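Local atomic coordinates of tryparedoxin II (Crithidia fasciculata, PDB entry 1I5G), a protein that probably acts as a thioredoxin-like disulfide oxidoreductase that carries electrons from trypanothione to partner proteins in a trypanosomatid parasite. Residues 67-72 with 89-94. The protein carries 1 engineered substitution. Residues are numbered along the deposited sequence; the frame is centred on the assembly and turned at random.
Sequences LISWDE and LPFEDR
The carbonyl oxygen of Ser69, at the end of strand 63-69, is gripped by the guanidinium of Arg94: NH2 makes the main bond (NH2 to Ser69 O, 2.9 Å) and NH1 adds a weak one. The oxygen lies close to the guanidinium plane, although NH2 itself is tilted 20° from the carbonyl plane. With two N-H groups side by side, arginine suits a carbonyl left where this central parallel strand of the thioredoxin-like sheet, flanked by 30-36 and 87-88, gives way to loop. Its chain reaches back from the first turn of helix 94-103 by bending at chi2 (-79°) and chi3 (72°), and NE is held by Phe91 O at 2.8 Å. The same folding lays the guanidinium over one face of the Phe91 ring, NE standing 3.7 Å above the ring plane. The ring's edge meets the other segment, CE1 lying 3.7 Å from Asp71 O, while Phe77 of helix 74-81 also packs on the ring.

Two waters complete the polar seam. One bridges Ser69 N and Leu89 O, taking the place of a direct strand-like bond; the other joins Arg94 NH1 to Asp71 O. Where the two segments come closer, Leu89 N donates to Leu67 O (3.0 Å), continuing the parallel pairing of strands 63-69 and 87-88. Ile68 CD1 rests on Leu89 CB, and Ile68 also touches Met97 and Leu100: branched aliphatic residues suit this buried layer between sheet and helix 94-103.

Ser69 suits the turn that follows: its hydroxyl accepts from Asp71 N, an ST turn, and donates to Asp71 OD2 at 2.6 Å. Asp71 OD1 accepts a hydrogen bond from Ser38 N, beside the ligand-lining Trp39. Direct and water-mediated bonds to backbone carbonyl and amide groups thus tie the loop leading into helix 94-103 to the strand end, and the Ser69-Asp71 pair links that end to the neighbourhood of the glutathionylspermidine pocket.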
ATOM      1  N   LEU A  67      -3.309  -1.186   0.089  1.00  2.77           N
ATOM      2  CA  LEU A  67      -3.727  -1.065   1.478  1.00  2.73           C
ATOM      3  C   LEU A  67      -3.502  -2.372   2.213  1.00  2.46           C
ATOM      4  O   LEU A  67      -3.994  -3.411   1.759  1.00  2.18           O
ATOM      5  CB  LEU A  67      -5.236  -0.767   1.528  1.00  2.39           C
ATOM      6  CG  LEU A  67      -5.869  -0.720   2.917  1.00  2.82           C
ATOM      7  CD1 LEU A  67      -5.241   0.393   3.748  1.00  3.51           C
ATOM      8  CD2 LEU A  67      -7.365  -0.589   2.863  1.00  2.28           C
ATOM      9  N   ILE A  68      -2.788  -2.262   3.335  1.00  2.22           N
ATOM     10  CA  ILE A  68      -2.608  -3.356   4.290  1.00  2.60           C
ATOM     11  C   ILE A  68      -3.334  -2.853   5.533  1.00  2.15           C
ATOM     12  O   ILE A  68      -2.861  -1.977   6.249  1.00  2.53           O
ATOM     13  CB  ILE A  68      -1.134  -3.675   4.529  1.00  2.79           C
ATOM     14  CG1 ILE A  68      -0.353  -3.880   3.233  1.00  3.53           C
ATOM     15  CG2 ILE A  68      -1.079  -4.919   5.415  1.00  3.38           C
ATOM     16  CD1 ILE A  68      -0.929  -4.919   2.296  1.00  4.05           C
ATOM     17  N   SER A  69      -4.518  -3.406   5.793  1.00  2.29           N
ATOM     18  CA  SER A  69      -5.444  -2.800   6.748  1.00  2.37           C
ATOM     19  C   SER A  69      -5.307  -3.255   8.176  1.00  3.25           C
ATOM     20  O   SER A  69      -5.341  -4.444   8.466  1.00  2.66           O
ATOM     21  CB  SER A  69      -6.875  -3.101   6.290  1.00  3.34           C
ATOM     22  OG  SER A  69      -7.823  -2.819   7.306  1.00  3.56           O
ATOM     23  N   TRP A  70      -5.186  -2.293   9.078  1.00  2.75           N
ATOM     24  CA  TRP A  70      -5.312  -2.564  10.496  1.00  3.72           C
ATOM     25  C   TRP A  70      -6.720  -2.250  10.968  1.00  4.28           C
ATOM     26  O   TRP A  70      -6.933  -1.959  12.147  1.00  3.76           O
ATOM     27  CB  TRP A  70      -4.310  -1.737  11.293  1.00  3.20           C
ATOM     28  CG  TRP A  70      -2.877  -2.166  11.277  1.00  2.54           C
ATOM     29  CD1 TRP A  70      -2.257  -3.098  10.490  1.00  2.88           C
ATOM     30  CD2 TRP A  70      -1.850  -1.671  12.153  1.00  2.87           C
ATOM     31  NE1 TRP A  70      -0.923  -3.199  10.803  1.00  3.31           N
ATOM     32  CE2 TRP A  70      -0.652  -2.331  11.824  1.00  3.90           C
ATOM     33  CE3 TRP A  70      -1.821  -0.729  13.188  1.00  3.09           C
ATOM     34  CZ2 TRP A  70       0.538  -2.085  12.482  1.00  4.53           C
ATOM     35  CZ3 TRP A  70      -0.630  -0.486  13.834  1.00  3.83           C
ATOM     36  CH2 TRP A  70       0.530  -1.170  13.484  1.00  5.02           C
ATOM     37  N   ASP A  71      -7.733  -2.306  10.125  1.00  3.45           N
ATOM     38  CA  ASP A  71      -9.086  -1.974  10.534  1.00  4.03           C
ATOM     39  C   ASP A  71      -9.631  -3.012  11.507  1.00  5.73           C
ATOM     40  O   ASP A  71      -9.198  -4.161  11.591  1.00  6.07           O
ATOM     41  CB  ASP A  71      -9.967  -1.863   9.283  1.00  3.84           C
ATOM     42  CG  ASP A  71      -9.745  -0.576   8.536  1.00  4.11           C
ATOM     43  OD1 ASP A  71     -10.155   0.503   9.073  1.00  4.89           O
ATOM     44  OD2 ASP A  71      -9.151  -0.587   7.420  1.00  4.85           O
ATOM     45  N   GLU A  72     -10.624  -2.542  12.270  1.00  8.42           N
ATOM     46  CA  GLU A  72     -11.177  -3.338  13.378  1.00 11.69           C
ATOM     47  C   GLU A  72     -12.162  -4.427  12.950  1.00 11.09           C
ATOM     48  O   GLU A  72     -12.371  -5.432  13.641  1.00 14.30           O
ATOM     49  CB  GLU A  72     -11.955  -2.425  14.327  1.00 13.22           C
ATOM     50  CG  GLU A  72     -11.188  -1.231  14.872  1.00 15.02           C
ATOM     51  CD  GLU A  72     -11.932  -0.443  15.933  1.00 15.95           C
ATOM     52  OE1 GLU A  72     -11.862  -0.890  17.105  1.00 18.53           O
ATOM     53  OE2 GLU A  72     -12.562   0.582  15.583  1.00 16.84           O
ATOM     54  N   LEU A  89      -4.832  -5.639  -0.034  1.00  2.53           N
ATOM     55  CA  LEU A  89      -4.752  -7.033   0.431  1.00  2.55           C
ATOM     56  C   LEU A  89      -6.151  -7.339   0.991  1.00  2.75           C
ATOM     57  O   LEU A  89      -6.644  -6.565   1.815  1.00  3.08           O
ATOM     58  CB  LEU A  89      -3.675  -7.182   1.523  1.00  2.76           C
ATOM     59  CG  LEU A  89      -3.547  -8.634   2.015  1.00  3.15           C
ATOM     60  CD1 LEU A  89      -2.886  -9.487   0.955  1.00  5.00           C
ATOM     61  CD2 LEU A  89      -2.686  -8.633   3.285  1.00  3.28           C
ATOM     62  N   PRO A  90      -6.828  -8.407   0.571  1.00  2.59           N
ATOM     63  CA  PRO A  90      -8.179  -8.678   1.063  1.00  3.61           C
ATOM     64  C   PRO A  90      -8.247  -8.748   2.582  1.00  3.23           C
ATOM     65  O   PRO A  90      -7.369  -9.337   3.225  1.00  3.40           O
ATOM     66  CB  PRO A  90      -8.500 -10.010   0.389  1.00  3.67           C
ATOM     67  CG  PRO A  90      -7.762  -9.935  -0.903  1.00  3.95           C
ATOM     68  CD  PRO A  90      -6.420  -9.417  -0.423  1.00  2.94           C
ATOM     69  N   PHE A  91      -9.283  -8.163   3.176  1.00  2.69           N
ATOM     70  CA  PHE A  91      -9.407  -8.147   4.615  1.00  2.21           C
ATOM     71  C   PHE A  91      -9.369  -9.515   5.257  1.00  3.82           C
ATOM     72  O   PHE A  91      -8.759  -9.689   6.329  1.00  3.49           O
ATOM     73  CB  PHE A  91     -10.655  -7.394   5.065  1.00  2.79           C
ATOM     74  CG  PHE A  91     -10.736  -7.209   6.559  1.00  3.69           C
ATOM     75  CD1 PHE A  91     -10.036  -6.228   7.238  1.00  4.04           C
ATOM     76  CD2 PHE A  91     -11.537  -8.061   7.301  1.00  5.05           C
ATOM     77  CE1 PHE A  91     -10.139  -6.099   8.582  1.00  5.08           C
ATOM     78  CE2 PHE A  91     -11.649  -7.939   8.686  1.00  5.04           C
ATOM     79  CZ  PHE A  91     -10.926  -6.959   9.263  1.00  5.31           C
ATOM     80  N   GLU A  92     -10.014 -10.515   4.663  1.00  3.31           N
ATOM     81  CA  GLU A  92     -10.066 -11.820   5.323  1.00  4.00           C
ATOM     82  C   GLU A  92      -8.707 -12.464   5.462  1.00  4.83           C
ATOM     83  O   GLU A  92      -8.533 -13.381   6.264  1.00  5.69           O
ATOM     84  CB  GLU A  92     -11.102 -12.741   4.667  1.00  5.00           C
ATOM     85  CG  GLU A  92     -12.525 -12.210   4.796  1.00  5.98           C
ATOM     86  CD  GLU A  92     -13.037 -12.184   6.212  1.00  6.73           C
ATOM     87  OE1 GLU A  92     -13.211 -13.300   6.764  1.00  8.36           O
ATOM     88  OE2 GLU A  92     -13.263 -11.073   6.718  1.00  8.54           O
ATOM     89  N   ASP A  93      -7.712 -11.998   4.706  1.00  3.56           N
ATOM     90  CA  ASP A  93      -6.331 -12.467   4.853  1.00  4.01           C
ATOM     91  C   ASP A  93      -5.656 -11.715   5.996  1.00  4.58           C
ATOM     92  O   ASP A  93      -4.747 -10.896   5.838  1.00  3.28           O
ATOM     93  CB  ASP A  93      -5.529 -12.256   3.567  1.00  4.32           C
ATOM     94  CG  ASP A  93      -4.123 -12.841   3.642  1.00  4.63           C
ATOM     95  OD1 ASP A  93      -3.736 -13.483   4.645  1.00  5.18           O
ATOM     96  OD2 ASP A  93      -3.376 -12.649   2.653  1.00  5.51           O
ATOM     97  N   ARG A  94      -6.137 -11.999   7.197  1.00  4.34           N
ATOM     98  CA  ARG A  94      -5.560 -11.425   8.407  1.00  3.45           C
ATOM     99  C   ARG A  94      -4.116 -11.852   8.646  1.00  4.29           C
ATOM    100  O   ARG A  94      -3.232 -11.056   8.967  1.00  3.85           O
ATOM    101  CB  ARG A  94      -6.469 -11.676   9.623  1.00  3.86           C
ATOM    102  CG  ARG A  94      -7.903 -11.090   9.489  1.00  4.93           C
ATOM    103  CD  ARG A  94      -8.051  -9.559   9.737  1.00  4.54           C
ATOM    104  NE  ARG A  94      -7.485  -8.774   8.650  1.00  4.41           N
ATOM    105  CZ  ARG A  94      -7.054  -7.519   8.744  1.00  5.83           C
ATOM    106  NH1 ARG A  94      -7.120  -6.867   9.897  1.00  7.27           N
ATOM    107  NH2 ARG A  94      -6.556  -6.911   7.687  1.00  5.10           N
TER
HETATM  108  O   HOH W   1      -5.506  -5.710   4.340  1.00  3.72           O
HETATM  109  O   HOH W   2      -8.813  -7.116  12.183  1.00 22.19           O